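Local atomic coordinates of polyketide synthase PksL (Bacillus subtilis, PDB entry 5E1V), a protein that probably dehydrates beta-hydroxyacyl intermediates through its dehydratase domain as part of a trans-AT polyketide synthase assembly line for bacillaene. Residues A[65-77]-A[86-98]. Residues are numbered along the deposited sequence; the frame is centred on the assembly and turned at random.
Sequences AEQDAVIVLNIQC and QITAKGIEKRDGK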
loop_
_atom_site.group_PDB
_atom_site.type_symbol
_atom_site.label_atom_id
_atom_site.label_comp_id
_atom_site.label_asym_id
_atom_site.label_seq_id
_atom_site.Cartn_x
_atom_site.Cartn_y
_atom_site.Cartn_z
ATOM N N ALA A 65 -7.875 11.945 -9.666
ATOM C CA ALA A 65 -7.603 13.038 -10.628
ATOM C C ALA A 65 -8.266 12.689 -11.922
ATOM O O ALA A 65 -8.344 11.518 -12.308
ATOM C CB ALA A 65 -6.114 13.218 -10.836
ATOM N N GLU A 66 -8.814 13.687 -12.599
ATOM C CA GLU A 66 -9.205 13.382 -13.968
ATOM C C GLU A 66 -8.650 14.399 -14.960
ATOM O O GLU A 66 -8.294 15.552 -14.615
ATOM C CB GLU A 66 -10.734 13.263 -14.074
ATOM C CG GLU A 66 -11.394 14.599 -13.860
ATOM C CD GLU A 66 -12.884 14.614 -14.185
ATOM O OE1 GLU A 66 -13.441 13.599 -14.647
ATOM O OE2 GLU A 66 -13.483 15.668 -13.949
ATOM N N GLN A 67 -8.620 13.957 -16.203
ATOM C CA GLN A 67 -8.224 14.768 -17.320
ATOM C C GLN A 67 -6.863 15.379 -16.962
ATOM O O GLN A 67 -5.949 14.616 -16.564
ATOM C CB GLN A 67 -9.299 15.816 -17.639
ATOM C CG GLN A 67 -10.665 15.288 -18.049
ATOM C CD GLN A 67 -11.649 16.470 -18.183
ATOM O OE1 GLN A 67 -11.654 17.398 -17.358
ATOM N NE2 GLN A 67 -12.429 16.478 -19.237
ATOM N N ASP A 68 -6.768 16.696 -17.034
ATOM C CA ASP A 68 -5.548 17.453 -16.744
ATOM C C ASP A 68 -5.526 18.064 -15.359
ATOM O O ASP A 68 -4.671 18.891 -15.091
ATOM C CB ASP A 68 -5.279 18.583 -17.768
ATOM C CG ASP A 68 -6.428 19.595 -17.898
ATOM O OD1 ASP A 68 -7.545 19.270 -17.600
ATOM O OD2 ASP A 68 -6.214 20.704 -18.400
ATOM N N ALA A 69 -6.459 17.676 -14.480
ATOM C CA ALA A 69 -6.558 18.299 -13.141
ATOM C C ALA A 69 -5.317 17.861 -12.315
ATOM O O ALA A 69 -4.773 16.764 -12.517
ATOM C CB ALA A 69 -7.836 17.871 -12.437
ATOM N N VAL A 70 -4.805 18.759 -11.485
ATOM C CA VAL A 70 -3.585 18.429 -10.673
ATOM C C VAL A 70 -4.004 18.552 -9.230
ATOM O O VAL A 70 -4.692 19.535 -8.930
ATOM C CB VAL A 70 -2.436 19.427 -10.908
ATOM C CG1 VAL A 70 -1.283 19.177 -9.929
ATOM C CG2 VAL A 70 -1.904 19.373 -12.325
ATOM N N ILE A 71 -3.648 17.604 -8.354
ATOM C CA ILE A 71 -3.886 17.769 -6.949
ATOM C C ILE A 71 -2.520 18.127 -6.304
ATOM O O ILE A 71 -1.551 17.367 -6.337
ATOM C CB ILE A 71 -4.556 16.546 -6.249
ATOM C CG1 ILE A 71 -6.080 16.439 -6.507
ATOM C CG2 ILE A 71 -4.360 16.642 -4.714
ATOM C CD1 ILE A 71 -6.554 16.627 -7.914
ATOM N N VAL A 72 -2.467 19.307 -5.707
ATOM C CA VAL A 72 -1.260 19.748 -5.064
ATOM C C VAL A 72 -1.403 19.340 -3.608
ATOM O O VAL A 72 -2.223 19.916 -2.892
ATOM C CB VAL A 72 -1.084 21.235 -5.225
ATOM C CG1 VAL A 72 0.177 21.667 -4.492
ATOM C CG2 VAL A 72 -1.032 21.591 -6.734
ATOM N N LEU A 73 -0.663 18.309 -3.207
ATOM C CA LEU A 73 -0.802 17.671 -1.909
ATOM C C LEU A 73 0.310 18.146 -0.973
ATOM O O LEU A 73 1.492 17.910 -1.211
ATOM C CB LEU A 73 -0.825 16.126 -2.045
ATOM C CG LEU A 73 -1.207 15.256 -0.809
ATOM C CD1 LEU A 73 -2.661 15.413 -0.434
ATOM C CD2 LEU A 73 -0.955 13.747 -0.996
ATOM N N ASN A 74 -0.102 18.811 0.091
ATOM C CA ASN A 74 0.793 19.344 1.077
ATOM C C ASN A 74 0.842 18.351 2.195
ATOM O O ASN A 74 -0.223 18.030 2.770
ATOM C CB ASN A 74 0.242 20.695 1.513
ATOM C CG ASN A 74 0.843 21.825 0.729
ATOM O OD1 ASN A 74 1.651 21.618 -0.174
ATOM N ND2 ASN A 74 0.506 23.044 1.117
ATOM N N ILE A 75 2.033 17.766 2.438
ATOM C CA ILE A 75 2.233 16.831 3.562
ATOM C C ILE A 75 3.021 17.559 4.653
ATOM O O ILE A 75 4.135 17.992 4.402
ATOM C CB ILE A 75 2.872 15.515 3.130
ATOM C CG1 ILE A 75 2.008 14.891 2.044
ATOM C CG2 ILE A 75 2.953 14.491 4.247
ATOM C CD1 ILE A 75 2.782 13.972 1.192
ATOM N N GLN A 76 2.402 17.753 5.823
ATOM C CA GLN A 76 3.137 18.337 6.976
ATOM C C GLN A 76 3.302 17.275 8.085
ATOM O O GLN A 76 2.312 16.582 8.451
ATOM C CB GLN A 76 2.388 19.504 7.528
ATOM C CG GLN A 76 2.079 20.559 6.499
ATOM C CD GLN A 76 1.689 21.879 7.140
ATOM O OE1 GLN A 76 2.004 22.143 8.310
ATOM N NE2 GLN A 76 1.010 22.707 6.383
ATOM N N CYS A 77 4.533 17.173 8.601
ATOM C CA CYS A 77 4.908 16.258 9.669
ATOM C C CYS A 77 5.391 17.200 10.784
ATOM O O CYS A 77 6.286 18.017 10.575
ATOM C CB CYS A 77 6.004 15.317 9.237
ATOM S SG CYS A 77 5.706 14.738 7.539
ATOM N N GLN A 86 3.053 14.020 13.930
ATOM C CA GLN A 86 1.682 13.897 13.430
ATOM C C GLN A 86 1.856 14.341 11.979
ATOM O O GLN A 86 2.451 15.345 11.699
ATOM C CB GLN A 86 0.682 14.809 14.153
ATOM C CG GLN A 86 -0.849 14.324 14.274
ATOM C CD GLN A 86 -1.594 13.388 13.197
ATOM O OE1 GLN A 86 -1.815 13.744 12.031
ATOM N NE2 GLN A 86 -2.114 12.206 13.687
ATOM N N ILE A 87 1.284 13.560 11.108
ATOM C CA ILE A 87 1.321 13.800 9.659
ATOM C C ILE A 87 -0.090 14.132 9.183
ATOM O O ILE A 87 -1.046 13.473 9.518
ATOM C CB ILE A 87 1.798 12.491 8.960
ATOM C CG1 ILE A 87 3.191 12.057 9.415
ATOM C CG2 ILE A 87 1.843 12.662 7.438
ATOM C CD1 ILE A 87 3.373 10.579 9.226
ATOM N N THR A 88 -0.222 15.146 8.355
ATOM C CA THR A 88 -1.517 15.419 7.719
ATOM C C THR A 88 -1.273 15.700 6.202
ATOM O O THR A 88 -0.242 16.298 5.823
ATOM C CB THR A 88 -2.115 16.693 8.362
ATOM O OG1 THR A 88 -1.173 17.732 8.049
ATOM C CG2 THR A 88 -2.216 16.600 9.845
ATOM N N ALA A 89 -2.143 15.193 5.320
ATOM C CA ALA A 89 -1.931 15.451 3.934
ATOM C C ALA A 89 -3.232 16.080 3.418
ATOM O O ALA A 89 -4.274 15.485 3.457
ATOM C CB ALA A 89 -1.622 14.216 3.182
ATOM N N LYS A 90 -3.123 17.306 2.997
ATOM C CA LYS A 90 -4.295 18.024 2.528
ATOM C C LYS A 90 -3.962 18.587 1.146
ATOM O O LYS A 90 -2.861 19.061 0.902
ATOM C CB LYS A 90 -4.654 19.126 3.523
ATOM C CG LYS A 90 -3.467 19.844 4.071
ATOM C CD LYS A 90 -3.873 20.863 5.146
ATOM C CE LYS A 90 -4.012 20.246 6.512
ATOM N NZ LYS A 90 -2.909 20.727 7.376
ATOM N N GLY A 91 -4.931 18.538 0.250
ATOM C CA GLY A 91 -4.694 18.908 -1.078
ATOM C C GLY A 91 -5.736 19.870 -1.683
ATOM O O GLY A 91 -6.896 19.926 -1.291
ATOM N N ILE A 92 -5.258 20.590 -2.649
ATOM C CA ILE A 92 -6.063 21.502 -3.470
ATOM C C ILE A 92 -5.995 21.102 -4.940
ATOM O O ILE A 92 -4.917 20.947 -5.477
ATOM C CB ILE A 92 -5.443 22.922 -3.355
ATOM C CG1 ILE A 92 -5.406 23.334 -1.877
ATOM C CG2 ILE A 92 -6.217 23.877 -4.245
ATOM C CD1 ILE A 92 -4.615 24.595 -1.506
ATOM N N GLU A 93 -7.132 21.012 -5.601
ATOM C CA GLU A 93 -7.167 20.709 -7.007
ATOM C C GLU A 93 -7.044 21.939 -7.932
ATOM O O GLU A 93 -7.820 22.863 -7.824
ATOM C CB GLU A 93 -8.456 19.962 -7.328
ATOM C CG GLU A 93 -8.504 19.548 -8.815
ATOM C CD GLU A 93 -9.869 19.637 -9.460
ATOM O OE1 GLU A 93 -10.347 20.758 -9.681
ATOM O OE2 GLU A 93 -10.436 18.594 -9.836
ATOM N N LYS A 94 -6.079 21.913 -8.846
ATOM C CA LYS A 94 -5.791 23.018 -9.741
ATOM C C LYS A 94 -6.153 22.562 -11.122
ATOM O O LYS A 94 -5.822 21.460 -11.568
ATOM C CB LYS A 94 -4.336 23.462 -9.663
ATOM C CG LYS A 94 -4.026 24.288 -8.422
ATOM C CD LYS A 94 -2.592 24.824 -8.413
ATOM C CE LYS A 94 -2.169 25.212 -6.999
ATOM N NZ LYS A 94 -0.773 25.732 -6.953
ATOM N N ARG A 95 -6.900 23.398 -11.810
ATOM C CA ARG A 95 -7.270 23.037 -13.140
ATOM C C ARG A 95 -7.600 24.295 -13.898
ATOM O O ARG A 95 -7.437 25.424 -13.408
ATOM C CB ARG A 95 -8.476 22.117 -13.106
ATOM C CG ARG A 95 -8.528 21.099 -14.239
ATOM C CD ARG A 95 -9.950 20.903 -14.709
ATOM N NE ARG A 95 -10.715 20.160 -13.710
ATOM C CZ ARG A 95 -11.205 18.925 -13.869
ATOM N NH1 ARG A 95 -11.893 18.334 -12.877
ATOM N NH2 ARG A 95 -11.021 18.280 -14.997
ATOM N N ASP A 96 -8.060 24.059 -15.106
ATOM C CA ASP A 96 -8.627 25.067 -15.989
ATOM C C ASP A 96 -9.136 24.192 -17.160
ATOM O O ASP A 96 -8.285 23.717 -17.909
ATOM C CB ASP A 96 -7.530 26.028 -16.445
ATOM C CG ASP A 96 -7.260 27.180 -15.429
ATOM O OD1 ASP A 96 -6.087 27.359 -15.050
ATOM O OD2 ASP A 96 -8.192 27.872 -14.962
ATOM N N GLY A 97 -10.426 23.826 -17.271
ATOM C CA GLY A 97 -11.506 23.949 -16.258
ATOM C C GLY A 97 -11.632 25.166 -15.337
ATOM O O GLY A 97 -11.422 26.301 -15.761
ATOM N N LYS A 98 -12.018 24.918 -14.076
ATOM C CA LYS A 98 -12.194 25.976 -13.058
ATOM C C LYS A 98 -11.011 25.930 -12.108
ATOM O O LYS A 98 -10.629 24.838 -11.676
ATOM C CB LYS A 98 -13.494 25.773 -12.272
HETATM O O HOH W 1 -9.490 15.760 -10.289
#
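Arg95, just past the end of strand 86-94, reaches back and lays its guanidinium over Ala69, whose CB sits 3.8 Å above the centre of the plane; a methyl group is small enough to let the flat cation lie so close. Bends at chi2 and chi3 (-72° at the latter) turn the arginine chain onto the turn 66-69. In the guanidinium plane, NH1 gives Glu66 OE2 a hydrogen bond of 3.3 Å, part of a salt bridge, taken on the anti lone pair, with the carboxylate turned 74° from the guanidinium. The same NH1 makes a salt bridge to OE2 of Glu93, 3.4 Å away, and a water donates to that oxygen while accepting from the Glu66 backbone N. One cation thus stands between two carboxylates and probably eases their mutual repulsion, tying the type II' turn to the neighbouring strand.

Beyond this network, strands 70-77 and 86-94 pair antiparallel through eight backbone hydrogen bonds, two at each of the pairs Val70-Lys94, Val72-Ile92, Asn74-Lys90 and Gln76-Thr88. On their more exposed face, the extended Lys94 chain passes Val72, with CE 3.8 Å from CG2, so its last methylenes rest against one valine methyl. Asn74 OD1 accepts a hydrogen bond from Gln8 NE2 of strand 4-11.

The face of Ile71, Leu73, Ile75 and Cys77 is mostly apolar, apart from Glu93 near its end. Ile75 and Ile87 lie side by side, CG2 to CG2 at 3.8 Å, while Ala89 CB touches both Ile75 CG1 and Leu73 CD1. Gly91 suits the place opposite Leu73, since a CB there would clash with Ile71 CG2. Helix 34-44 covers Ile75, Cys77 and Ile87, burying these branched and sulfur-bearing side chains. This is a twisted beta hairpin, flanked by strands 4-11 and 104-112, packed on a central helix as in the hot-dog fold of polyketide synthase dehydratases.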